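Local atomic coordinates of nickel-dependent hydrogenase large subunit (Allochromatium vinosum, PDB entry 3MYR), a protein that oxidises molecular hydrogen at a nickel-iron centre, serving as the large subunit of a heterodimeric, membrane-bound [NiFe] hydrogenase. Residues A98-D103 / K438-A443; F108-A113 / E193-Q198; L114-V119 / K269-R274; S138-S143 / V188-E193. All coordinates share one frame; numbering follows the deposited sequence.

Interaction 1 of 4, residues A98-D103 / K438-A443; sequences AQYIHD and KILVDA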
# COMPACT_ATOMS: atom_id res chain seq x y z
N ALA B 98 -10.92 3.36 7.90
CA ALA B 98 -11.34 2.58 6.68
C ALA B 98 -10.10 2.00 6.02
O ALA B 98 -10.16 0.87 5.46
CB ALA B 98 -12.08 3.46 5.65
N GLN B 99 -8.99 2.75 6.03
CA GLN B 99 -7.77 2.24 5.35
C GLN B 99 -7.17 1.02 6.11
O GLN B 99 -6.69 0.04 5.51
CB GLN B 99 -6.71 3.37 5.25
CG GLN B 99 -5.33 2.86 4.78
CD GLN B 99 -5.41 2.21 3.36
OE1 GLN B 99 -6.22 2.61 2.55
NE2 GLN B 99 -4.56 1.20 3.09
N TYR B 100 -7.05 1.13 7.45
CA TYR B 100 -6.61 0.02 8.26
C TYR B 100 -7.41 -1.24 7.97
O TYR B 100 -6.85 -2.34 7.82
CB TYR B 100 -6.85 0.31 9.76
CG TYR B 100 -5.63 0.86 10.42
CD1 TYR B 100 -5.28 2.22 10.27
CD2 TYR B 100 -4.90 0.08 11.29
CE1 TYR B 100 -4.20 2.79 10.97
CE2 TYR B 100 -3.83 0.64 12.00
CZ TYR B 100 -3.50 1.98 11.88
OH TYR B 100 -2.41 2.50 12.66
N ILE B 101 -8.73 -1.11 8.00
CA ILE B 101 -9.59 -2.31 7.92
C ILE B 101 -9.44 -2.95 6.53
O ILE B 101 -9.22 -4.12 6.42
CB ILE B 101 -10.99 -1.90 8.22
CG1 ILE B 101 -11.00 -1.57 9.74
CG2 ILE B 101 -11.97 -3.07 8.00
CD1 ILE B 101 -12.10 -0.56 10.02
N HIS B 102 -9.49 -2.13 5.47
CA HIS B 102 -9.32 -2.61 4.12
C HIS B 102 -7.98 -3.32 4.03
O HIS B 102 -7.86 -4.40 3.51
CB HIS B 102 -9.36 -1.40 3.14
CG HIS B 102 -9.17 -1.79 1.71
ND1 HIS B 102 -7.93 -1.92 1.12
CD2 HIS B 102 -10.08 -2.14 0.76
CE1 HIS B 102 -8.09 -2.26 -0.14
NE2 HIS B 102 -9.38 -2.45 -0.37
N ASP B 103 -6.92 -2.65 4.49
CA ASP B 103 -5.55 -3.08 4.27
C ASP B 103 -5.24 -4.38 5.11
O ASP B 103 -4.71 -5.34 4.58
CB ASP B 103 -4.68 -1.90 4.74
CG ASP B 103 -3.25 -1.99 4.31
OD1 ASP B 103 -2.73 -3.13 4.10
OD2 ASP B 103 -2.64 -0.88 4.17
N LYS B 438 -10.39 -5.05 15.00
CA LYS B 438 -11.62 -5.04 15.80
C LYS B 438 -11.71 -3.74 16.61
O LYS B 438 -12.79 -3.11 16.75
CB LYS B 438 -11.63 -6.28 16.73
CG LYS B 438 -12.76 -6.26 17.82
CD LYS B 438 -14.18 -6.01 17.15
CE LYS B 438 -15.34 -6.28 18.16
NZ LYS B 438 -16.66 -5.86 17.47
N ILE B 439 -10.60 -3.29 17.16
CA ILE B 439 -10.67 -2.08 17.98
C ILE B 439 -11.05 -0.90 17.06
O ILE B 439 -11.84 -0.05 17.44
CB ILE B 439 -9.32 -1.81 18.68
CG1 ILE B 439 -9.09 -2.90 19.78
CG2 ILE B 439 -9.27 -0.33 19.27
CD1 ILE B 439 -7.73 -2.82 20.42
N LEU B 440 -10.48 -0.85 15.85
CA LEU B 440 -10.67 0.32 14.97
C LEU B 440 -12.08 0.30 14.41
O LEU B 440 -12.71 1.33 14.21
CB LEU B 440 -9.69 0.29 13.81
CG LEU B 440 -8.38 0.89 14.25
CD1 LEU B 440 -7.34 0.64 13.22
CD2 LEU B 440 -8.60 2.38 14.32
N VAL B 441 -12.55 -0.88 14.05
CA VAL B 441 -13.87 -0.94 13.47
C VAL B 441 -14.97 -0.52 14.47
O VAL B 441 -15.84 0.21 14.08
CB VAL B 441 -14.19 -2.32 12.77
CG1 VAL B 441 -14.79 -3.31 13.77
CG2 VAL B 441 -15.09 -2.06 11.66
N ASP B 442 -14.84 -0.85 15.76
CA ASP B 442 -15.73 -0.34 16.79
C ASP B 442 -15.59 1.16 16.95
O ASP B 442 -16.55 1.78 17.24
CB ASP B 442 -15.49 -1.00 18.17
CG ASP B 442 -15.85 -2.50 18.17
OD1 ASP B 442 -15.55 -3.21 19.17
OD2 ASP B 442 -16.49 -2.97 17.18
N ALA B 443 -14.40 1.74 16.78
CA ALA B 443 -14.25 3.19 16.96
C ALA B 443 -14.93 4.04 15.85
O ALA B 443 -15.23 5.23 16.07
CB ALA B 443 -12.78 3.56 17.03

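Interaction 2 of 4, residues F108-A113 / E193-Q198; sequences FYHLHA and EALAWQ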
# COMPACT_ATOMS: atom_id res chain seq x y z
N PHE B 108 -4.22 -10.16 5.35
CA PHE B 108 -4.41 -11.48 5.89
C PHE B 108 -4.83 -12.52 4.82
O PHE B 108 -4.23 -13.59 4.75
CB PHE B 108 -5.39 -11.50 7.05
CG PHE B 108 -5.56 -12.92 7.62
CD1 PHE B 108 -6.67 -13.70 7.30
CD2 PHE B 108 -4.55 -13.47 8.42
CE1 PHE B 108 -6.80 -15.05 7.81
CE2 PHE B 108 -4.64 -14.76 8.94
CZ PHE B 108 -5.78 -15.56 8.64
N TYR B 109 -5.87 -12.25 4.04
CA TYR B 109 -6.32 -13.22 3.05
C TYR B 109 -5.41 -13.30 1.85
O TYR B 109 -4.98 -14.40 1.49
CB TYR B 109 -7.79 -13.02 2.63
CG TYR B 109 -8.70 -13.36 3.76
CD1 TYR B 109 -8.94 -14.70 4.11
CD2 TYR B 109 -9.16 -12.38 4.60
CE1 TYR B 109 -9.75 -15.00 5.19
CE2 TYR B 109 -9.95 -12.66 5.70
CZ TYR B 109 -10.22 -13.98 6.00
OH TYR B 109 -10.99 -14.30 7.09
N HIS B 110 -5.10 -12.17 1.24
CA HIS B 110 -4.55 -12.21 -0.11
C HIS B 110 -3.05 -12.26 -0.13
O HIS B 110 -2.46 -12.80 -1.08
CB HIS B 110 -5.11 -11.01 -0.92
CG HIS B 110 -6.61 -11.03 -0.93
ND1 HIS B 110 -7.37 -9.96 -0.54
CD2 HIS B 110 -7.48 -12.07 -1.11
CE1 HIS B 110 -8.65 -10.31 -0.54
NE2 HIS B 110 -8.74 -11.58 -0.91
N LEU B 111 -2.42 -11.80 0.95
CA LEU B 111 -0.94 -11.84 1.06
C LEU B 111 -0.41 -12.91 2.04
O LEU B 111 0.54 -13.61 1.70
CB LEU B 111 -0.33 -10.47 1.41
CG LEU B 111 -0.83 -9.30 0.50
CD1 LEU B 111 -0.01 -8.02 0.80
CD2 LEU B 111 -0.73 -9.54 -0.91
N HIS B 112 -1.05 -13.10 3.18
CA HIS B 112 -0.47 -13.92 4.22
C HIS B 112 -1.02 -15.35 4.15
O HIS B 112 -0.29 -16.33 4.33
CB HIS B 112 -0.83 -13.33 5.63
CG HIS B 112 0.17 -13.67 6.73
ND1 HIS B 112 1.26 -14.50 6.54
CD2 HIS B 112 0.23 -13.28 8.02
CE1 HIS B 112 1.99 -14.56 7.66
NE2 HIS B 112 1.39 -13.80 8.56
N ALA B 113 -2.31 -15.50 3.87
CA ALA B 113 -3.01 -16.76 4.19
C ALA B 113 -2.43 -17.99 3.42
O ALA B 113 -2.40 -19.12 3.99
CB ALA B 113 -4.45 -16.61 3.93
N GLU B 193 -14.49 -14.16 -0.76
CA GLU B 193 -15.41 -13.16 -0.23
C GLU B 193 -14.66 -11.86 0.11
O GLU B 193 -15.20 -10.77 -0.05
CB GLU B 193 -16.12 -13.67 1.03
CG GLU B 193 -16.90 -14.93 0.85
CD GLU B 193 -18.11 -14.70 -0.10
OE1 GLU B 193 -18.63 -13.54 -0.13
OE2 GLU B 193 -18.51 -15.64 -0.86
N ALA B 194 -13.43 -11.96 0.63
CA ALA B 194 -12.66 -10.77 0.97
C ALA B 194 -12.38 -9.92 -0.26
O ALA B 194 -12.35 -8.69 -0.13
CB ALA B 194 -11.32 -11.12 1.74
N LEU B 195 -12.20 -10.54 -1.46
CA LEU B 195 -12.00 -9.69 -2.62
C LEU B 195 -13.27 -8.90 -2.95
O LEU B 195 -13.17 -7.76 -3.36
CB LEU B 195 -11.60 -10.48 -3.90
CG LEU B 195 -10.27 -11.14 -3.87
CD1 LEU B 195 -10.25 -12.23 -5.00
CD2 LEU B 195 -9.23 -10.01 -4.09
N ALA B 196 -14.46 -9.53 -2.87
CA ALA B 196 -15.72 -8.79 -3.15
C ALA B 196 -15.94 -7.71 -2.05
O ALA B 196 -16.36 -6.59 -2.33
CB ALA B 196 -16.91 -9.73 -3.20
N TRP B 197 -15.68 -8.07 -0.81
CA TRP B 197 -15.91 -7.13 0.28
C TRP B 197 -14.95 -5.91 0.17
O TRP B 197 -15.36 -4.73 0.36
CB TRP B 197 -15.67 -7.87 1.64
CG TRP B 197 -15.60 -6.92 2.79
CD1 TRP B 197 -16.66 -6.43 3.56
CD2 TRP B 197 -14.40 -6.31 3.31
NE1 TRP B 197 -16.14 -5.58 4.53
CE2 TRP B 197 -14.76 -5.53 4.42
CE3 TRP B 197 -13.03 -6.43 2.99
CZ2 TRP B 197 -13.83 -4.76 5.13
CZ3 TRP B 197 -12.11 -5.62 3.64
CH2 TRP B 197 -12.52 -4.83 4.75
N GLN B 198 -13.70 -6.17 -0.21
CA GLN B 198 -12.72 -5.05 -0.20
C GLN B 198 -13.07 -3.97 -1.22
O GLN B 198 -12.89 -2.80 -0.95
CB GLN B 198 -11.28 -5.53 -0.32
CG GLN B 198 -10.87 -6.25 -1.61
CD GLN B 198 -10.67 -5.34 -2.79
OE1 GLN B 198 -10.31 -4.13 -2.68
NE2 GLN B 198 -10.93 -5.89 -3.96

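Interaction 3 of 4, residues L114-V119 / K269-R274; sequences LDWVDV and KDWGER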
# COMPACT_ATOMS: atom_id res chain seq x y z
N LEU B 114 -1.90 -17.78 2.20
CA LEU B 114 -1.33 -18.90 1.44
C LEU B 114 -0.05 -19.50 2.06
O LEU B 114 0.40 -20.57 1.61
CB LEU B 114 -1.10 -18.59 -0.03
CG LEU B 114 -2.38 -18.24 -0.82
CD1 LEU B 114 -2.06 -17.98 -2.32
CD2 LEU B 114 -3.48 -19.32 -0.68
N ASP B 115 0.50 -18.84 3.08
CA ASP B 115 1.53 -19.44 3.92
C ASP B 115 1.00 -20.52 4.87
O ASP B 115 1.78 -21.31 5.41
CB ASP B 115 2.31 -18.42 4.79
CG ASP B 115 3.07 -17.36 3.95
OD1 ASP B 115 3.47 -16.28 4.51
OD2 ASP B 115 3.19 -17.57 2.72
N TRP B 116 -0.28 -20.50 5.15
CA TRP B 116 -0.82 -21.29 6.26
C TRP B 116 -1.88 -22.23 5.70
O TRP B 116 -2.30 -23.16 6.39
CB TRP B 116 -1.54 -20.40 7.31
CG TRP B 116 -0.76 -19.26 7.81
CD1 TRP B 116 -0.84 -17.94 7.40
CD2 TRP B 116 0.28 -19.31 8.80
NE1 TRP B 116 0.07 -17.19 8.11
CE2 TRP B 116 0.78 -18.00 8.95
CE3 TRP B 116 0.84 -20.35 9.58
CZ2 TRP B 116 1.82 -17.68 9.87
CZ3 TRP B 116 1.87 -20.05 10.46
CH2 TRP B 116 2.36 -18.72 10.59
N VAL B 117 -2.43 -21.86 4.53
CA VAL B 117 -3.57 -22.55 3.91
C VAL B 117 -3.09 -23.26 2.65
O VAL B 117 -2.44 -22.65 1.79
CB VAL B 117 -4.66 -21.52 3.51
CG1 VAL B 117 -5.70 -22.13 2.57
CG2 VAL B 117 -5.31 -20.91 4.77
N ASP B 118 -3.35 -24.56 2.57
CA ASP B 118 -2.97 -25.37 1.42
C ASP B 118 -4.16 -25.48 0.44
O ASP B 118 -5.16 -26.16 0.69
CB ASP B 118 -2.51 -26.74 1.92
CG ASP B 118 -1.96 -27.65 0.81
OD1 ASP B 118 -2.32 -27.44 -0.37
OD2 ASP B 118 -1.24 -28.63 1.13
N VAL B 119 -4.06 -24.83 -0.70
CA VAL B 119 -5.17 -24.80 -1.61
C VAL B 119 -5.45 -26.16 -2.27
O VAL B 119 -6.60 -26.46 -2.55
CB VAL B 119 -4.87 -23.77 -2.73
CG1 VAL B 119 -5.92 -23.93 -3.83
CG2 VAL B 119 -4.98 -22.36 -2.09
N LYS B 269 0.57 -22.92 17.02
CA LYS B 269 0.81 -22.29 18.29
C LYS B 269 2.31 -22.23 18.49
O LYS B 269 2.77 -21.29 19.13
CB LYS B 269 0.18 -23.11 19.43
CG LYS B 269 -1.36 -22.89 19.58
CD LYS B 269 -1.89 -23.96 20.61
CE LYS B 269 -3.38 -23.91 20.73
NZ LYS B 269 -3.87 -24.61 21.97
N ASP B 270 3.06 -23.17 17.93
CA ASP B 270 4.54 -23.11 18.00
C ASP B 270 5.10 -21.86 17.23
O ASP B 270 6.23 -21.42 17.50
CB ASP B 270 5.20 -24.39 17.46
CG ASP B 270 4.81 -24.67 16.01
OD1 ASP B 270 5.71 -24.79 15.13
OD2 ASP B 270 3.59 -24.69 15.70
N TRP B 271 4.30 -21.24 16.36
CA TRP B 271 4.74 -20.00 15.68
C TRP B 271 4.59 -18.84 16.65
O TRP B 271 4.87 -17.68 16.32
CB TRP B 271 3.95 -19.78 14.35
CG TRP B 271 4.56 -20.69 13.30
CD1 TRP B 271 4.34 -22.03 13.15
CD2 TRP B 271 5.64 -20.35 12.41
NE1 TRP B 271 5.17 -22.54 12.18
CE2 TRP B 271 5.98 -21.55 11.70
CE3 TRP B 271 6.33 -19.15 12.12
CZ2 TRP B 271 7.02 -21.60 10.75
CZ3 TRP B 271 7.29 -19.17 11.13
CH2 TRP B 271 7.66 -20.41 10.47
N GLY B 272 4.11 -19.16 17.84
CA GLY B 272 4.12 -18.19 18.94
C GLY B 272 5.46 -18.24 19.67
O GLY B 272 5.66 -17.55 20.66
N GLU B 273 6.43 -18.99 19.14
CA GLU B 273 7.72 -19.13 19.82
C GLU B 273 8.86 -18.73 18.95
O GLU B 273 10.05 -18.98 19.32
CB GLU B 273 7.94 -20.59 20.31
CG GLU B 273 6.80 -21.08 21.25
CD GLU B 273 6.98 -22.56 21.65
OE1 GLU B 273 8.11 -22.88 22.09
OE2 GLU B 273 6.00 -23.37 21.54
N ARG B 274 8.58 -18.15 17.80
CA ARG B 274 9.66 -17.70 16.95
C ARG B 274 9.30 -16.38 16.31
O ARG B 274 8.10 -16.04 16.23
CB ARG B 274 10.04 -18.78 15.87
CG ARG B 274 8.95 -19.16 14.89
CD ARG B 274 9.38 -20.31 13.93
NE ARG B 274 9.73 -21.51 14.69
CZ ARG B 274 8.84 -22.47 14.99
NH1 ARG B 274 7.58 -22.41 14.49
NH2 ARG B 274 9.20 -23.50 15.72

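Interaction 4 of 4, residues S138-S143 / V188-E193; sequences SAWPKS and VAHYLE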
# COMPACT_ATOMS: atom_id res chain seq x y z
N SER B 138 -18.67 -19.12 13.56
CA SER B 138 -19.10 -17.80 13.16
C SER B 138 -20.53 -17.83 12.73
O SER B 138 -21.06 -18.85 12.24
CB SER B 138 -18.23 -17.33 11.98
OG SER B 138 -18.64 -16.10 11.51
N ALA B 139 -21.13 -16.65 12.81
CA ALA B 139 -22.50 -16.42 12.40
C ALA B 139 -22.54 -15.95 10.94
O ALA B 139 -23.60 -15.77 10.38
CB ALA B 139 -23.14 -15.35 13.36
N TRP B 140 -21.40 -15.77 10.32
CA TRP B 140 -21.36 -15.31 8.93
C TRP B 140 -22.32 -16.11 8.08
O TRP B 140 -22.34 -17.36 8.21
CB TRP B 140 -19.93 -15.50 8.39
CG TRP B 140 -19.72 -15.16 6.92
CD1 TRP B 140 -19.30 -16.04 5.94
CD2 TRP B 140 -19.78 -13.85 6.28
NE1 TRP B 140 -19.12 -15.35 4.74
CE2 TRP B 140 -19.34 -14.01 4.95
CE3 TRP B 140 -20.06 -12.56 6.74
CZ2 TRP B 140 -19.29 -12.94 4.03
CZ3 TRP B 140 -20.02 -11.48 5.83
CH2 TRP B 140 -19.66 -11.68 4.49
N PRO B 141 -23.16 -15.44 7.23
CA PRO B 141 -24.23 -16.21 6.56
C PRO B 141 -23.77 -17.25 5.56
O PRO B 141 -24.49 -18.24 5.35
CB PRO B 141 -25.05 -15.14 5.78
CG PRO B 141 -24.85 -13.84 6.66
CD PRO B 141 -23.35 -13.98 7.07
N LYS B 142 -22.68 -16.98 4.85
CA LYS B 142 -22.39 -17.72 3.61
C LYS B 142 -21.61 -19.00 3.95
O LYS B 142 -20.37 -18.97 4.02
CB LYS B 142 -21.64 -16.86 2.62
CG LYS B 142 -22.40 -15.65 2.11
CD LYS B 142 -21.53 -14.89 1.09
CE LYS B 142 -22.15 -14.57 -0.23
NZ LYS B 142 -21.17 -14.93 -1.36
N SER B 143 -22.33 -20.08 4.25
CA SER B 143 -21.70 -21.25 4.86
C SER B 143 -22.37 -22.53 4.39
O SER B 143 -22.19 -23.61 5.01
CB SER B 143 -21.88 -21.17 6.38
OG SER B 143 -23.27 -21.29 6.73
N VAL B 188 -10.14 -20.57 1.69
CA VAL B 188 -10.22 -20.24 0.29
C VAL B 188 -11.54 -19.51 -0.05
O VAL B 188 -11.54 -18.54 -0.80
CB VAL B 188 -10.13 -21.56 -0.57
CG1 VAL B 188 -10.62 -21.31 -1.97
CG2 VAL B 188 -8.66 -22.08 -0.59
N ALA B 189 -12.69 -20.02 0.45
CA ALA B 189 -13.94 -19.32 0.22
C ALA B 189 -13.85 -17.91 0.81
O ALA B 189 -14.34 -16.95 0.19
CB ALA B 189 -15.06 -20.07 0.92
N HIS B 190 -13.26 -17.77 1.99
CA HIS B 190 -13.20 -16.43 2.59
C HIS B 190 -12.26 -15.49 1.85
O HIS B 190 -12.50 -14.27 1.80
CB HIS B 190 -12.79 -16.51 4.06
CG HIS B 190 -13.81 -17.19 4.92
ND1 HIS B 190 -15.10 -17.50 4.48
CD2 HIS B 190 -13.75 -17.58 6.21
CE1 HIS B 190 -15.76 -18.09 5.46
NE2 HIS B 190 -14.98 -18.10 6.53
N TYR B 191 -11.18 -16.05 1.32
CA TYR B 191 -10.28 -15.32 0.42
C TYR B 191 -11.09 -14.66 -0.71
O TYR B 191 -10.89 -13.48 -1.06
CB TYR B 191 -9.24 -16.31 -0.12
CG TYR B 191 -8.21 -15.80 -1.14
CD1 TYR B 191 -6.85 -15.69 -0.80
CD2 TYR B 191 -8.58 -15.56 -2.46
CE1 TYR B 191 -5.86 -15.31 -1.75
CE2 TYR B 191 -7.62 -15.13 -3.41
CZ TYR B 191 -6.26 -15.05 -3.07
OH TYR B 191 -5.33 -14.67 -4.03
N LEU B 192 -12.00 -15.42 -1.28
CA LEU B 192 -12.79 -14.91 -2.40
C LEU B 192 -13.84 -13.89 -1.91
O LEU B 192 -14.10 -12.89 -2.59
CB LEU B 192 -13.49 -16.06 -3.13
CG LEU B 192 -12.55 -16.95 -3.96
CD1 LEU B 192 -13.27 -18.18 -4.35
CD2 LEU B 192 -12.01 -16.25 -5.23
N GLU B 193 -14.49 -14.16 -0.76
CA GLU B 193 -15.41 -13.16 -0.23
C GLU B 193 -14.66 -11.86 0.11
O GLU B 193 -15.20 -10.77 -0.05
CB GLU B 193 -16.12 -13.67 1.03
CG GLU B 193 -16.90 -14.93 0.85
CD GLU B 193 -18.11 -14.70 -0.10
OE1 GLU B 193 -18.63 -13.54 -0.13
OE2 GLU B 193 -18.51 -15.64 -0.86
O HOH W 1 -18.07 -17.45 2.89

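Interaction 1 of 4, residues A98-D103 / K438-A443
I101 and V441 make one of two apolar contacts between helix 86-112 and helix 426-456, whose short segments run roughly antiparallel (140°) with axes 9.5 Å apart at closest approach. I101 sends CG1 anti to its carbonyl carbon (chi1 -70°) and extends CD1 across the gap, where it meets V441 CG2 at 3.7 Å and V441 CB at 3.9 Å; the two side chains cross at about a right angle. One residue back on each helix, L440 lays CD1 on one face of the Y100 ring, off-centre toward the rim, a CH-pi contact whose modelled spacing is too tight to be trusted in detail. No hydrogen bond spans the segments.

The polar bonds run along each helix instead. Q99 NE2 gives a bent bond of 3.0 Å to D103 OD2, reaching that oxygen on its anti side and tilted out of the carboxylate plane, while D103 OD1 pairs with R487 of the active-site pocket. On the other helix K438 NZ meets D442 OD2 at 2.9 Å through the syn lone pair, and D254 and R250 of helix 236-265 extend this ion pair. Y100 OH bonds to E484 O.

Apolar matter thus fills the interface itself, all four touching residues being buried, and charge is kept on the flanks, where D103 probably steadies R487 close to the nickel-iron centre.

Interaction 2 of 4, residues F108-A113 / E193-Q198
H110 turns its imidazole flat against L195: the methyl CD2 sits over one ring face, 3.7 Å from the centroid and 19° off the normal, a CH-pi contact. With CG anti to its own carbonyl carbon (chi1 -56°), the histidine carries this ring out to the leucine. L195 CG comes closer still to one ring atom, 3.4 Å from H110 NE2. On the opposite face lies Y109 CB, displaced toward the rim, and the imidazole is thereby held between its own neighbour and the leucine. L195 gets there although its CB starts off to the flank, because the end of the chain swings back toward the histidine, and the two side chains pass at a slant.

The A194 methyl lies against both the Y109 and the H110 ring, 3.6 Å from H110 CE1 and 3.8 Å from Y109 CD2, oblique to both. The Y109 ring carries F108 CD1 over the centre of a face, and its hydroxyl is tied to D260. H110 NE2 hydrogen-bonds to Y191 O, one turn before L195, which fixes the rotation of the imidazole under the leucine.

Segment 108-112 widens into a pi-type turn, with a weak bond of 2.8 Å from A113 N to F108 O. L195 also packs on E30 of the small subunit. The steep meeting of the segments, 117° between directions, is plain helix-on-helix packing within the helical core of the [NiFe] hydrogenase large subunit.

Interaction 3 of 4, residues L114-V119 / K269-R274
W116 sets CG anti to its carbonyl carbon (chi1 -52°), and W271 does the same (chi1 -79°); from backbones whose nearest CA atoms, those of W116 and W271, lie 11.0 Å apart, these torsions bring the indoles together. W116 arrives edge-on. The rim of its six-membered ring points at the five-membered ring of W271, with CZ3 and CH2 of W116 each 4.0 Å from W271 CG and CH2 also 4.1 Å from W271 CD2. The planes stand at 89° and the centroids are 5.3 Å apart, a T-shaped pair in which W116 supplies the edge and W271 the face.

Over the opposite face of W271 comes the edge of the R274 guanidinium, its NH1 3.2 Å above the ring plane and toward the rim. That group is fixed by a nearly straight bond from R274 NH1 to D270 OD1, 3.1 Å, in the guanidinium plane but from above the carboxylate plane. D270 OD1 also pairs with R178.

The contact joins two loops: one links helix 86-112 to helix 119-122, where D118 is the N-cap, and the other follows helix 236-265 with a 3-10 turn closed by G272 N and K269 O at 2.8 Å. An alanine in place of W116 would remove the indole edge and would probably leave the facing side of W271 less well covered and its ring freer to turn. H112 meets the W116 ring edge-to-face. Helix 543-551 packs on both tryptophans, through R547 in each case.

Interaction 4 of 4, residues S138-S143 / V188-E193
A lysine-glutamate salt bridge and a bridging water join the loop between helix 127-137 and helix 145-160 to helix 181-201, at a partly buried place away from the metal sites. K142 NZ reaches over to E193, bonding OE2 at 2.8 Å on its syn side and OE1 only weakly at 3.1 Å, so both carboxylate oxygens are engaged. The lysine chain is bent at its third and fourth torsions, and E193 folds at chi2 (-66°), which turns its carboxylate to the ammonium group. The second partner of OE2 is the hydroxyl of Y147. Replacing E193 by an alanine would probably leave the K142 charge without its mate and Y147 without this bond.

Beside the ion pair W140 and H190 meet obliquely. The centroids of the W140 five-membered ring and the H190 ring are 5.5 Å apart with planes at 84°, and the nearest atoms, W140 CD1 and H190 CE1, are 4.1 Å from each other. The loop is shaped for this by an ST turn, in which S138 OG accepts from W140 N at 3.0 Å, and by an inverse gamma turn centred on K142. P141 CD lies over one face of the W140 indole, and F252 of helix 236-265 meets the same tryptophan edge-to-face.

A single water lies in the plane of both rings and knits the two segments: it accepts from W140 NE1 at 3.0 Å, donates to K142 O at 3.0 Å, and takes a weak bond from H190 ND1 at 3.4 Å.

How the interactions relate
Interactions 1 and 2 both use helix 86-112, with centres 15 Å apart, and are joined by a probable hydrogen bond from H102 NE2 to Q198 OE1 (3.0 Å). Interactions 2 and 4 share helix 181-201 and E193; their centres lie 11 Å apart, and Y109 CE1 packs against H190 CB at 3.6 Å. Interaction 3 takes up the chain where the first segment of interaction 2 stops, and touches interaction 4 lightly through V119 and V188. Only interaction 1 lies near the active site: the side chain of Y100 is about 7 Å from the nickel-iron centre, whereas the other three are away from the annotated metal sites.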